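Local coordinates for protein 2-hydroxymethyl glutarate dehydrogenase (Eubacterium barkeri, PDB 3CKY) that catalyses the NAD-dependent interconversion of 2-formylglutarate and (S)-2-hydroxymethylglutarate, a step in nicotinate fermentation, at residues 177-180 and 181-185; 286-289 and 290-294. All coordinates share one frame; numbering follows the deposited sequence.

Both contacts are local, each running along a single helix of the all-helical part that follows the Rossmann-type sheet. Contact 1 lies in helix 169-197, with its centre about 13 Å from the centre of the chain. Contact 2 makes up the last helix, 286-293, about 29 Å out. Their centres are about 20 Å apart and their nearest atoms about 5 Å, without touching, although I286, W289 and T293 of contact 2 pack on V193, further along the helix of contact 1. The N178 side chain is about 4 Å from that of K174, the probable catalytic lysine; contact 2 lies away from the annotated sites. Both reach the second subunit, and contact 2 also the third.

Contact 1: 177-180 and 181-185; sequences NNLL and LGCNM
L179 and C183 meet one turn apart on a buried helix, methyl CD2 of L179 lying 4.0 Å from SG of C183. The sulfur sits beside its own backbone N (chi1 -72°), which turns it back toward the preceding turn and explains why it reaches the leucine. Beneath this pair runs the backbone bond from C183 N to L179 O, 2.9 Å long and nearly straight at 168°. L181 N reaches N177 O at 3.1 Å, and G182 N reaches N178 O at 3.0 Å, so successive i to i+4 bonds define a regular alpha helix through the contact.

L180 and L181, the residues most covered here, take up different flanks of this helix. L180 meets the following turn through its stem, CB lying 4.4 Å from N184 ND2, while its CG stands beside the backbone N, anti to the carbonyl carbon. The L181 CB rests 3.6 Å from N178 O. L181 also touches A218 and Q241 of its own chain, and L180 packs on G214 of the second subunit.

At the start of the segment, N177 ND2 donates to N178 OD1 at 3.1 Å, with a bend to 149° and a modest tilt from both amide planes. The N177 amide has further bonds to the second subunit, from OD1 to G214 N and from ND2 to S213 OG, which fix its rotation at the interface. Through its bond to N177, N178 is also tied to that interface while lying beside K174, the probable active-site lysine.

The helix is surrounded by others: N178, L179 and L181 touch helix 238-255, L179 and C183 meet T262 of helix 260-274, and L181, N184 and M185 lie on helix 217-228.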
# COMPACT_ATOMS: atom_id res chain seq x y z
N ASN A 177 -5.09 -8.40 17.60
CA ASN A 177 -3.91 -9.18 17.93
C ASN A 177 -3.28 -9.84 16.71
O ASN A 177 -2.08 -9.74 16.50
CB ASN A 177 -4.22 -10.24 18.99
CG ASN A 177 -3.00 -11.11 19.31
OD1 ASN A 177 -2.09 -10.68 20.00
ND2 ASN A 177 -2.97 -12.34 18.78
N ASN A 178 -4.10 -10.53 15.92
CA ASN A 178 -3.63 -11.30 14.76
C ASN A 178 -3.13 -10.47 13.59
O ASN A 178 -2.29 -10.91 12.82
CB ASN A 178 -4.75 -12.21 14.26
CG ASN A 178 -5.11 -13.28 15.27
OD1 ASN A 178 -4.46 -13.43 16.31
ND2 ASN A 178 -6.16 -14.02 14.98
N LEU A 179 -3.70 -9.27 13.45
CA LEU A 179 -3.22 -8.21 12.56
C LEU A 179 -1.77 -7.85 12.90
O LEU A 179 -0.94 -7.74 12.03
CB LEU A 179 -4.14 -7.00 12.75
CG LEU A 179 -3.93 -5.57 12.28
CD1 LEU A 179 -5.19 -4.76 12.68
CD2 LEU A 179 -2.65 -4.90 12.81
N LEU A 180 -1.50 -7.67 14.19
CA LEU A 180 -0.17 -7.29 14.63
C LEU A 180 0.83 -8.42 14.41
O LEU A 180 1.94 -8.15 13.95
CB LEU A 180 -0.19 -6.87 16.11
CG LEU A 180 -0.89 -5.53 16.37
CD1 LEU A 180 -1.11 -5.32 17.87
CD2 LEU A 180 -0.07 -4.38 15.75
N LEU A 181 0.43 -9.66 14.72
CA LEU A 181 1.24 -10.83 14.40
C LEU A 181 1.63 -10.87 12.92
O LEU A 181 2.80 -11.06 12.58
CB LEU A 181 0.49 -12.13 14.75
CG LEU A 181 1.18 -13.47 14.43
CD1 LEU A 181 2.59 -13.55 15.11
CD2 LEU A 181 0.31 -14.65 14.83
N GLY A 182 0.64 -10.70 12.04
CA GLY A 182 0.86 -10.69 10.61
C GLY A 182 1.77 -9.58 10.12
O GLY A 182 2.69 -9.82 9.35
N CYS A 183 1.51 -8.36 10.59
CA CYS A 183 2.35 -7.22 10.25
C CYS A 183 3.80 -7.42 10.72
O CYS A 183 4.75 -7.15 9.98
CB CYS A 183 1.80 -5.93 10.85
SG CYS A 183 0.28 -5.29 10.08
N ASN A 184 3.95 -7.88 11.96
CA ASN A 184 5.26 -8.02 12.57
C ASN A 184 6.07 -9.05 11.80
O ASN A 184 7.27 -8.88 11.59
CB ASN A 184 5.14 -8.41 14.05
CG ASN A 184 4.54 -7.31 14.90
OD1 ASN A 184 4.40 -6.16 14.46
ND2 ASN A 184 4.18 -7.65 16.12
N MET A 185 5.40 -10.11 11.34
CA MET A 185 6.05 -11.15 10.56
C MET A 185 6.45 -10.64 9.18
O MET A 185 7.59 -10.85 8.73
CB MET A 185 5.15 -12.36 10.43
CG MET A 185 5.75 -13.52 9.57
SD MET A 185 7.20 -14.34 10.28
CE MET A 185 8.51 -13.87 9.15

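Contact 2: 286-289 and 290-294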
# COMPACT_ATOMS: atom_id res chain seq x y z
N ILE A 286 8.79 -15.27 4.03
CA ILE A 286 10.17 -14.86 3.75
C ILE A 286 10.68 -15.39 2.38
O ILE A 286 11.47 -14.73 1.70
CB ILE A 286 11.16 -15.27 4.89
CG1 ILE A 286 12.46 -14.47 4.79
CG2 ILE A 286 11.48 -16.79 4.84
CD1 ILE A 286 13.38 -14.55 6.00
N LYS A 287 10.22 -16.58 1.99
CA LYS A 287 10.57 -17.18 0.69
C LYS A 287 10.18 -16.31 -0.51
O LYS A 287 10.81 -16.39 -1.55
CB LYS A 287 9.90 -18.53 0.54
CG LYS A 287 10.39 -19.60 1.49
CD LYS A 287 9.70 -20.93 1.16
CE LYS A 287 9.93 -21.95 2.23
NZ LYS A 287 9.41 -23.29 1.81
N VAL A 288 9.15 -15.47 -0.35
CA VAL A 288 8.83 -14.44 -1.37
C VAL A 288 10.06 -13.58 -1.73
O VAL A 288 10.36 -13.39 -2.91
CB VAL A 288 7.69 -13.50 -0.94
CG1 VAL A 288 7.53 -12.35 -1.97
CG2 VAL A 288 6.38 -14.27 -0.78
N TRP A 289 10.77 -13.10 -0.73
CA TRP A 289 11.91 -12.23 -0.96
C TRP A 289 13.17 -13.00 -1.35
O TRP A 289 13.96 -12.53 -2.17
CB TRP A 289 12.16 -11.36 0.28
CG TRP A 289 10.96 -10.52 0.68
CD1 TRP A 289 10.40 -10.44 1.91
CD2 TRP A 289 10.16 -9.66 -0.18
NE1 TRP A 289 9.31 -9.59 1.89
CE2 TRP A 289 9.15 -9.11 0.62
CE3 TRP A 289 10.21 -9.33 -1.55
CZ2 TRP A 289 8.18 -8.22 0.11
CZ3 TRP A 289 9.25 -8.46 -2.05
CH2 TRP A 289 8.26 -7.91 -1.22
N GLU A 290 13.35 -14.18 -0.77
CA GLU A 290 14.46 -15.08 -1.12
C GLU A 290 14.42 -15.45 -2.58
O GLU A 290 15.44 -15.44 -3.26
CB GLU A 290 14.45 -16.35 -0.25
CG GLU A 290 14.68 -16.05 1.22
CD GLU A 290 14.67 -17.28 2.10
OE1 GLU A 290 15.63 -17.43 2.90
OE2 GLU A 290 13.72 -18.09 1.99
N GLN A 291 13.23 -15.78 -3.06
CA GLN A 291 13.09 -16.18 -4.44
C GLN A 291 13.37 -14.98 -5.36
O GLN A 291 14.01 -15.13 -6.39
CB GLN A 291 11.70 -16.76 -4.70
CG GLN A 291 11.43 -17.17 -6.15
CD GLN A 291 12.46 -18.14 -6.71
OE1 GLN A 291 12.79 -19.16 -6.08
NE2 GLN A 291 12.98 -17.85 -7.91
N MET A 292 12.90 -13.80 -4.97
CA MET A 292 13.06 -12.61 -5.80
C MET A 292 14.50 -12.09 -5.84
O MET A 292 14.93 -11.56 -6.86
CB MET A 292 12.14 -11.50 -5.30
CG MET A 292 11.85 -10.42 -6.32
SD MET A 292 10.76 -9.16 -5.64
CE MET A 292 9.23 -10.07 -5.38
N THR A 293 15.24 -12.28 -4.74
CA THR A 293 16.55 -11.64 -4.55
C THR A 293 17.76 -12.58 -4.72
O THR A 293 18.87 -12.12 -4.97
CB THR A 293 16.66 -10.98 -3.12
OG1 THR A 293 16.56 -11.97 -2.08
CG2 THR A 293 15.59 -9.88 -2.93
N GLY A 294 17.52 -13.90 -4.57
CA GLY A 294 18.57 -14.87 -4.47
C GLY A 294 19.22 -14.90 -3.11
O GLY A 294 20.18 -15.61 -2.90
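A Met-aromatic contact between W289 and M292, one turn apart, marks the end of helix 286-293. The M292 sulfur SD lies at the edge of the indole, 5.2 Å from the centroid of the W289 six-membered ring and 86° off its normal. A bend at chi3 (-66°) brings methyl CE to 3.7 Å from W289 CZ3, approaching the ring obliquely. V288 CG1 covers one face of that ring, offset toward its rim.

W289 O is gripped by two donors from opposite faces of its carbonyl plane: T293 OG1 at 2.7 Å, well above the plane, and T293 N at 2.9 Å. The same hydroxyl is also bonded to V295 N, so it links the last helical turn to the chain beyond G294, whose positive phi ends the helix. A valine in place of T293 would probably leave V295 N without this partner and take from W289 O one of its two donors, the hydroxyl.

On another flank, E290 OE2 comes 3.7 Å from K287 CG, meeting the aliphatic stem and not the ammonium. K287 NZ pairs with E280 in a salt bridge, while E290 OE1 accepts from V297 N and S298 N.

The helix lies over helix 169-197 through I286, W289 and T293; W289 also meets P260 of the second subunit, and V288 and M292 pack on M292 of the third.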